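Local coordinates for CysQ, sulfite synthesis pathway protein (Bacteroides thetaiotaomicron VPI-5482, PDB 3B8B) that probably hydrolyses adenosine 3',5'-bisphosphate to AMP and phosphate with the help of magnesium, as a bacterial member of the inositol monophosphatase superfamily, at residues A[185-197]-A[209-222]. Sequence-based numbering, arbitrary orientation. Where two conformers were deposited one is given.
Sequences ARDHFIAVASRSH and LKKKHGNVELISSG. With SO4 (sulfate ion), chain C; SO4 (sulfate ion), chain F.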
loop_
_atom_site.group_PDB
_atom_site.type_symbol
_atom_site.label_atom_id
_atom_site.label_comp_id
_atom_site.label_asym_id
_atom_site.label_seq_id
_atom_site.Cartn_x
_atom_site.Cartn_y
_atom_site.Cartn_z
ATOM N N ALA A 185 -11.303 -11.403 17.870
ATOM C CA ALA A 185 -11.466 -10.527 19.028
ATOM C C ALA A 185 -10.294 -10.673 20.016
ATOM O O ALA A 185 -9.748 -11.760 20.227
ATOM C CB ALA A 185 -12.806 -10.801 19.735
ATOM N N ARG A 186 -9.908 -9.540 20.587
ATOM C CA ARG A 186 -8.832 -9.489 21.557
ATOM C C ARG A 186 -9.231 -8.391 22.505
ATOM O O ARG A 186 -10.046 -7.516 22.160
ATOM C CB ARG A 186 -7.475 -9.229 20.879
ATOM C CG ARG A 186 -7.526 -8.206 19.755
ATOM C CD ARG A 186 -6.235 -8.099 18.932
ATOM N NE ARG A 186 -6.458 -7.142 17.845
ATOM C CZ ARG A 186 -6.472 -5.819 17.993
ATOM N NH1 ARG A 186 -6.241 -5.276 19.176
ATOM N NH2 ARG A 186 -6.726 -5.027 16.964
ATOM N N ASP A 187 -8.711 -8.432 23.703
ATOM C CA ASP A 187 -9.147 -7.453 24.649
ATOM C C ASP A 187 -8.042 -6.478 24.843
ATOM O O ASP A 187 -8.118 -5.666 25.762
ATOM C CB ASP A 187 -9.564 -8.103 25.977
ATOM C CG ASP A 187 -8.401 -8.760 26.695
ATOM O OD1 ASP A 187 -7.291 -8.819 26.097
ATOM O OD2 ASP A 187 -8.616 -9.221 27.840
ATOM N N HIS A 188 -7.000 -6.530 23.994
ATOM C CA HIS A 188 -5.910 -5.632 24.235
ATOM C C HIS A 188 -5.678 -4.721 23.048
ATOM O O HIS A 188 -6.091 -5.016 21.940
ATOM C CB HIS A 188 -4.665 -6.385 24.697
ATOM C CG HIS A 188 -3.865 -7.009 23.611
ATOM N ND1 HIS A 188 -4.165 -8.241 23.070
ATOM C CD2 HIS A 188 -2.710 -6.611 23.031
ATOM C CE1 HIS A 188 -3.259 -8.547 22.160
ATOM N NE2 HIS A 188 -2.357 -7.579 22.127
ATOM N N PHE A 189 -5.047 -3.596 23.346
ATOM C CA PHE A 189 -4.812 -2.527 22.392
ATOM C C PHE A 189 -3.482 -2.759 21.702
ATOM O O PHE A 189 -2.467 -2.978 22.362
ATOM C CB PHE A 189 -4.765 -1.199 23.118
ATOM C CG PHE A 189 -4.657 -0.028 22.219
ATOM C CD1 PHE A 189 -5.801 0.518 21.643
ATOM C CD2 PHE A 189 -3.421 0.540 21.921
ATOM C CE1 PHE A 189 -5.719 1.615 20.798
ATOM C CE2 PHE A 189 -3.342 1.636 21.055
ATOM C CZ PHE A 189 -4.493 2.158 20.494
ATOM N N ILE A 190 -3.473 -2.657 20.384
ATOM C CA ILE A 190 -2.236 -2.856 19.624
ATOM C C ILE A 190 -1.933 -1.656 18.733
ATOM O O ILE A 190 -2.784 -1.228 17.955
ATOM C CB ILE A 190 -2.299 -4.117 18.736
ATOM C CG1 ILE A 190 -2.511 -5.366 19.597
ATOM C CG2 ILE A 190 -1.034 -4.265 17.820
ATOM C CD1 ILE A 190 -2.728 -6.624 18.783
ATOM N N ALA A 191 -0.701 -1.154 18.826
ATOM C CA ALA A 191 -0.205 -0.138 17.925
ATOM C C ALA A 191 0.892 -0.732 17.060
ATOM O O ALA A 191 1.611 -1.634 17.484
ATOM C CB ALA A 191 0.334 1.090 18.709
ATOM N N VAL A 192 1.027 -0.268 15.821
ATOM C CA VAL A 192 2.089 -0.781 14.946
ATOM C C VAL A 192 3.030 0.351 14.532
ATOM O O VAL A 192 2.610 1.473 14.268
ATOM C CB VAL A 192 1.520 -1.556 13.711
ATOM C CG1 VAL A 192 0.644 -0.633 12.848
ATOM C CG2 VAL A 192 2.652 -2.225 12.887
ATOM N N ALA A 193 4.315 0.023 14.512
ATOM C CA ALA A 193 5.406 0.920 14.153
ATOM C C ALA A 193 6.296 0.332 13.095
ATOM O O ALA A 193 6.315 -0.862 12.845
ATOM C CB ALA A 193 6.234 1.226 15.342
ATOM N N SER A 194 7.052 1.218 12.451
ATOM C CA SER A 194 8.067 0.803 11.500
ATOM C C SER A 194 9.153 -0.059 12.179
ATOM O O SER A 194 9.328 -0.025 13.397
ATOM C CB SER A 194 8.723 2.051 10.879
ATOM O OG SER A 194 9.763 1.675 9.956
ATOM N N ARG A 195 9.887 -0.807 11.357
ATOM C CA ARG A 195 11.055 -1.554 11.849
ATOM C C ARG A 195 12.315 -0.726 11.715
ATOM O O ARG A 195 13.366 -1.129 12.224
ATOM C CB ARG A 195 11.294 -2.877 11.101
ATOM C CG ARG A 195 10.464 -4.028 11.586
ATOM C CD ARG A 195 9.511 -4.473 10.520
ATOM N NE ARG A 195 10.193 -5.129 9.403
ATOM C CZ ARG A 195 10.403 -6.446 9.304
ATOM N NH1 ARG A 195 10.036 -7.272 10.276
ATOM N NH2 ARG A 195 10.997 -6.942 8.223
ATOM N N SER A 196 12.210 0.415 11.038
ATOM C CA SER A 196 13.290 1.396 10.873
ATOM C C SER A 196 13.235 2.378 12.054
ATOM O O SER A 196 12.342 2.309 12.900
ATOM C CB SER A 196 13.069 2.183 9.576
ATOM O OG SER A 196 13.054 1.374 8.394
ATOM N N HIS A 197 14.198 3.281 12.131
ATOM C CA HIS A 197 14.236 4.339 13.149
ATOM C C HIS A 197 12.916 5.110 13.139
ATOM O O HIS A 197 12.501 5.565 12.065
ATOM C CB HIS A 197 15.438 5.263 12.841
ATOM C CG HIS A 197 15.266 6.694 13.262
ATOM N ND1 HIS A 197 15.675 7.170 14.489
ATOM C CD2 HIS A 197 14.783 7.764 12.587
ATOM C CE1 HIS A 197 15.422 8.465 14.563
ATOM N NE2 HIS A 197 14.880 8.851 13.422
ATOM N N LEU A 209 0.115 6.802 23.913
ATOM C CA LEU A 209 -0.788 5.629 23.752
ATOM C C LEU A 209 -0.495 4.619 24.863
ATOM O O LEU A 209 -1.410 4.019 25.440
ATOM C CB LEU A 209 -0.617 4.941 22.403
ATOM C CG LEU A 209 -1.123 5.615 21.133
ATOM C CD1 LEU A 209 -0.672 4.847 19.910
ATOM C CD2 LEU A 209 -2.650 5.840 21.183
ATOM N N LYS A 210 0.783 4.418 25.148
ATOM C CA LYS A 210 1.192 3.417 26.150
ATOM C C LYS A 210 0.717 3.807 27.534
ATOM O O LYS A 210 0.397 2.949 28.355
ATOM C CB LYS A 210 2.701 3.222 26.139
ATOM C CG LYS A 210 3.229 2.493 24.903
ATOM C CD LYS A 210 4.727 2.583 24.822
ATOM C CE LYS A 210 5.305 1.568 23.867
ATOM N NZ LYS A 210 6.818 1.654 23.831
ATOM N N LYS A 211 0.675 5.109 27.799
ATOM C CA LYS A 211 0.159 5.616 29.070
ATOM C C LYS A 211 -1.373 5.506 29.138
ATOM O O LYS A 211 -1.919 5.232 30.206
ATOM C CB LYS A 211 0.607 7.068 29.265
ATOM C CG LYS A 211 0.349 7.579 30.655
ATOM C CD LYS A 211 0.614 9.079 30.801
ATOM C CE LYS A 211 0.121 9.575 32.176
ATOM N NZ LYS A 211 0.215 8.505 33.252
ATOM N N LYS A 212 -2.049 5.720 28.024
ATOM C CA LYS A 212 -3.513 5.735 27.966
ATOM C C LYS A 212 -4.106 4.331 28.049
ATOM O O LYS A 212 -5.158 4.130 28.664
ATOM C CB LYS A 212 -3.985 6.419 26.684
ATOM C CG LYS A 212 -5.499 6.367 26.420
ATOM C CD LYS A 212 -5.867 6.983 25.071
ATOM C CE LYS A 212 -7.384 7.115 24.883
ATOM N NZ LYS A 212 -7.996 8.047 25.877
ATOM N N HIS A 213 -3.418 3.357 27.462
ATOM C CA HIS A 213 -3.949 1.999 27.348
ATOM C C HIS A 213 -3.227 1.028 28.254
ATOM O O HIS A 213 -2.045 0.726 28.045
ATOM C CB HIS A 213 -3.815 1.540 25.896
ATOM C CG HIS A 213 -4.675 2.313 24.962
ATOM N ND1 HIS A 213 -6.014 2.040 24.792
ATOM C CD2 HIS A 213 -4.406 3.395 24.196
ATOM C CE1 HIS A 213 -6.524 2.904 23.930
ATOM N NE2 HIS A 213 -5.570 3.730 23.549
ATOM N N GLY A 214 -3.959 0.464 29.211
ATOM C CA GLY A 214 -3.355 -0.400 30.200
ATOM C C GLY A 214 -2.790 -1.700 29.646
ATOM O O GLY A 214 -1.821 -2.239 30.200
ATOM N N ASN A 215 -3.410 -2.226 28.605
ATOM C CA ASN A 215 -3.086 -3.563 28.100
ATOM C C ASN A 215 -2.447 -3.447 26.716
ATOM O O ASN A 215 -2.842 -4.119 25.755
ATOM C CB ASN A 215 -4.371 -4.400 28.039
ATOM C CG ASN A 215 -4.134 -5.898 28.219
ATOM O OD1 ASN A 215 -5.095 -6.695 28.267
ATOM N ND2 ASN A 215 -2.877 -6.285 28.371
ATOM N N VAL A 216 -1.415 -2.638 26.611
ATOM C CA VAL A 216 -0.877 -2.266 25.319
ATOM C C VAL A 216 0.211 -3.235 24.808
ATOM O O VAL A 216 1.045 -3.725 25.587
ATOM C CB VAL A 216 -0.317 -0.831 25.391
ATOM C CG1 VAL A 216 0.800 -0.716 26.451
ATOM C CG2 VAL A 216 0.128 -0.344 23.992
ATOM N N GLU A 217 0.173 -3.486 23.503
ATOM C CA GLU A 217 1.229 -4.191 22.785
ATOM C C GLU A 217 1.643 -3.372 21.559
ATOM O O GLU A 217 0.808 -2.789 20.892
ATOM C CB GLU A 217 0.760 -5.582 22.335
ATOM C CG GLU A 217 1.836 -6.399 21.560
ATOM C CD GLU A 217 1.308 -7.653 20.880
ATOM O OE1 GLU A 217 0.070 -7.819 20.783
ATOM O OE2 GLU A 217 2.134 -8.471 20.388
ATOM N N LEU A 218 2.934 -3.369 21.265
ATOM C CA LEU A 218 3.458 -2.788 20.035
ATOM C C LEU A 218 3.889 -3.920 19.117
ATOM O O LEU A 218 4.510 -4.860 19.576
ATOM C CB LEU A 218 4.656 -1.896 20.330
ATOM C CG LEU A 218 4.360 -0.411 20.509
ATOM C CD1 LEU A 218 4.017 0.228 19.142
ATOM C CD2 LEU A 218 3.218 -0.223 21.543
ATOM N N ILE A 219 3.569 -3.809 17.841
ATOM C CA ILE A 219 4.064 -4.708 16.803
ATOM C C ILE A 219 4.695 -3.882 15.677
ATOM O O ILE A 219 4.546 -2.670 15.645
ATOM C CB ILE A 219 2.968 -5.631 16.284
ATOM C CG1 ILE A 219 1.869 -4.855 15.540
ATOM C CG2 ILE A 219 2.402 -6.503 17.447
ATOM C CD1 ILE A 219 0.808 -5.694 14.845
ATOM N N SER A 220 5.436 -4.534 14.781
ATOM C CA SER A 220 6.093 -3.785 13.713
ATOM C C SER A 220 6.105 -4.592 12.438
ATOM O O SER A 220 6.148 -5.825 12.471
ATOM C CB SER A 220 7.518 -3.373 14.083
ATOM O OG SER A 220 8.358 -4.516 14.302
ATOM N N SER A 221 6.020 -3.888 11.323
ATOM C CA SER A 221 6.016 -4.520 9.995
ATOM C C SER A 221 6.522 -3.497 9.001
ATOM O O SER A 221 6.509 -2.283 9.258
ATOM C CB SER A 221 4.622 -4.996 9.516
ATOM O OG SER A 221 4.232 -6.229 10.083
ATOM N N GLY A 222 7.017 -4.008 7.878
ATOM C CA GLY A 222 7.547 -3.168 6.836
ATOM C C GLY A 222 6.484 -2.451 5.993
ATOM O O GLY A 222 5.388 -2.970 5.764
HETATM S S SO4 C . -6.448 -1.500 26.715
HETATM O O1 SO4 C . -7.000 -2.686 26.026
HETATM O O2 SO4 C . -5.003 -1.500 26.587
HETATM O O3 SO4 C . -7.038 -0.283 26.111
HETATM O O4 SO4 C . -6.790 -1.590 28.137
HETATM S S SO4 F . 17.296 2.728 10.214
HETATM O O1 SO4 F . 18.026 2.238 9.044
HETATM O O2 SO4 F . 18.189 3.499 11.078
HETATM O O3 SO4 F . 16.208 3.594 9.775
HETATM O O4 SO4 F . 16.774 1.591 10.974
HETATM O O HOH W 1 8.956 -0.261 8.756
#
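Phe189 lies flat on His213, the two rings stacked face to face with centroids 3.5 Å apart and planes 8° from parallel. With its CG anti to the backbone N (chi1 -174°), the phenyl ring is placed over the imidazole just past the C-terminal end of helix 200-212, and its CZ also touches Leu209 CD2 at 4.2 Å. Shortening Phe189 to an alanine would probably leave the His213 imidazole without its stacking partner and open a gap beside Leu209. On the same side of the two-stranded sheet, Ala191 CB meets CD1 of both Leu218 and Leu209. On the other side, the CG2 branch of Ile190 packs against Ile219 CG1 at 3.7 Å, and Val192 continues the apolar strip.

Between these faces runs a parallel pairing whose bonds are weak at the two ends. Glu217 N donates to Phe189 O, and Glu217 O accepts from Ala191 N; Ile219 N donates to Ala191 O, and Ile219 O accepts from Ala193 N at 2.9 Å.

Farther out, His188 NE2 gives Glu217 OE1 a nearly straight bond of 2.8 Å, in the ring plane and on the anti side of the carboxylate. His213 ND1 donates to O3 of a sulfate, probably from the crystallisation liquor, at 2.9 Å, and Asn215 N to O2 of the same ion. At the opposite end, Arg195 in the conformer modelled here lays its CD against Ser221, while its NE forms a salt bridge with Glu112.

The whole exemplifies a beta-alpha-beta crossover: strand 189-193, helix 200-212 and parallel strand 216-220. The helix covers the Phe189 and Ala191 face, helix 225-232 lies against Val192 and Ile219, and backbone bonds join Ile190 and Val192 to Val237, just before strand 238-240.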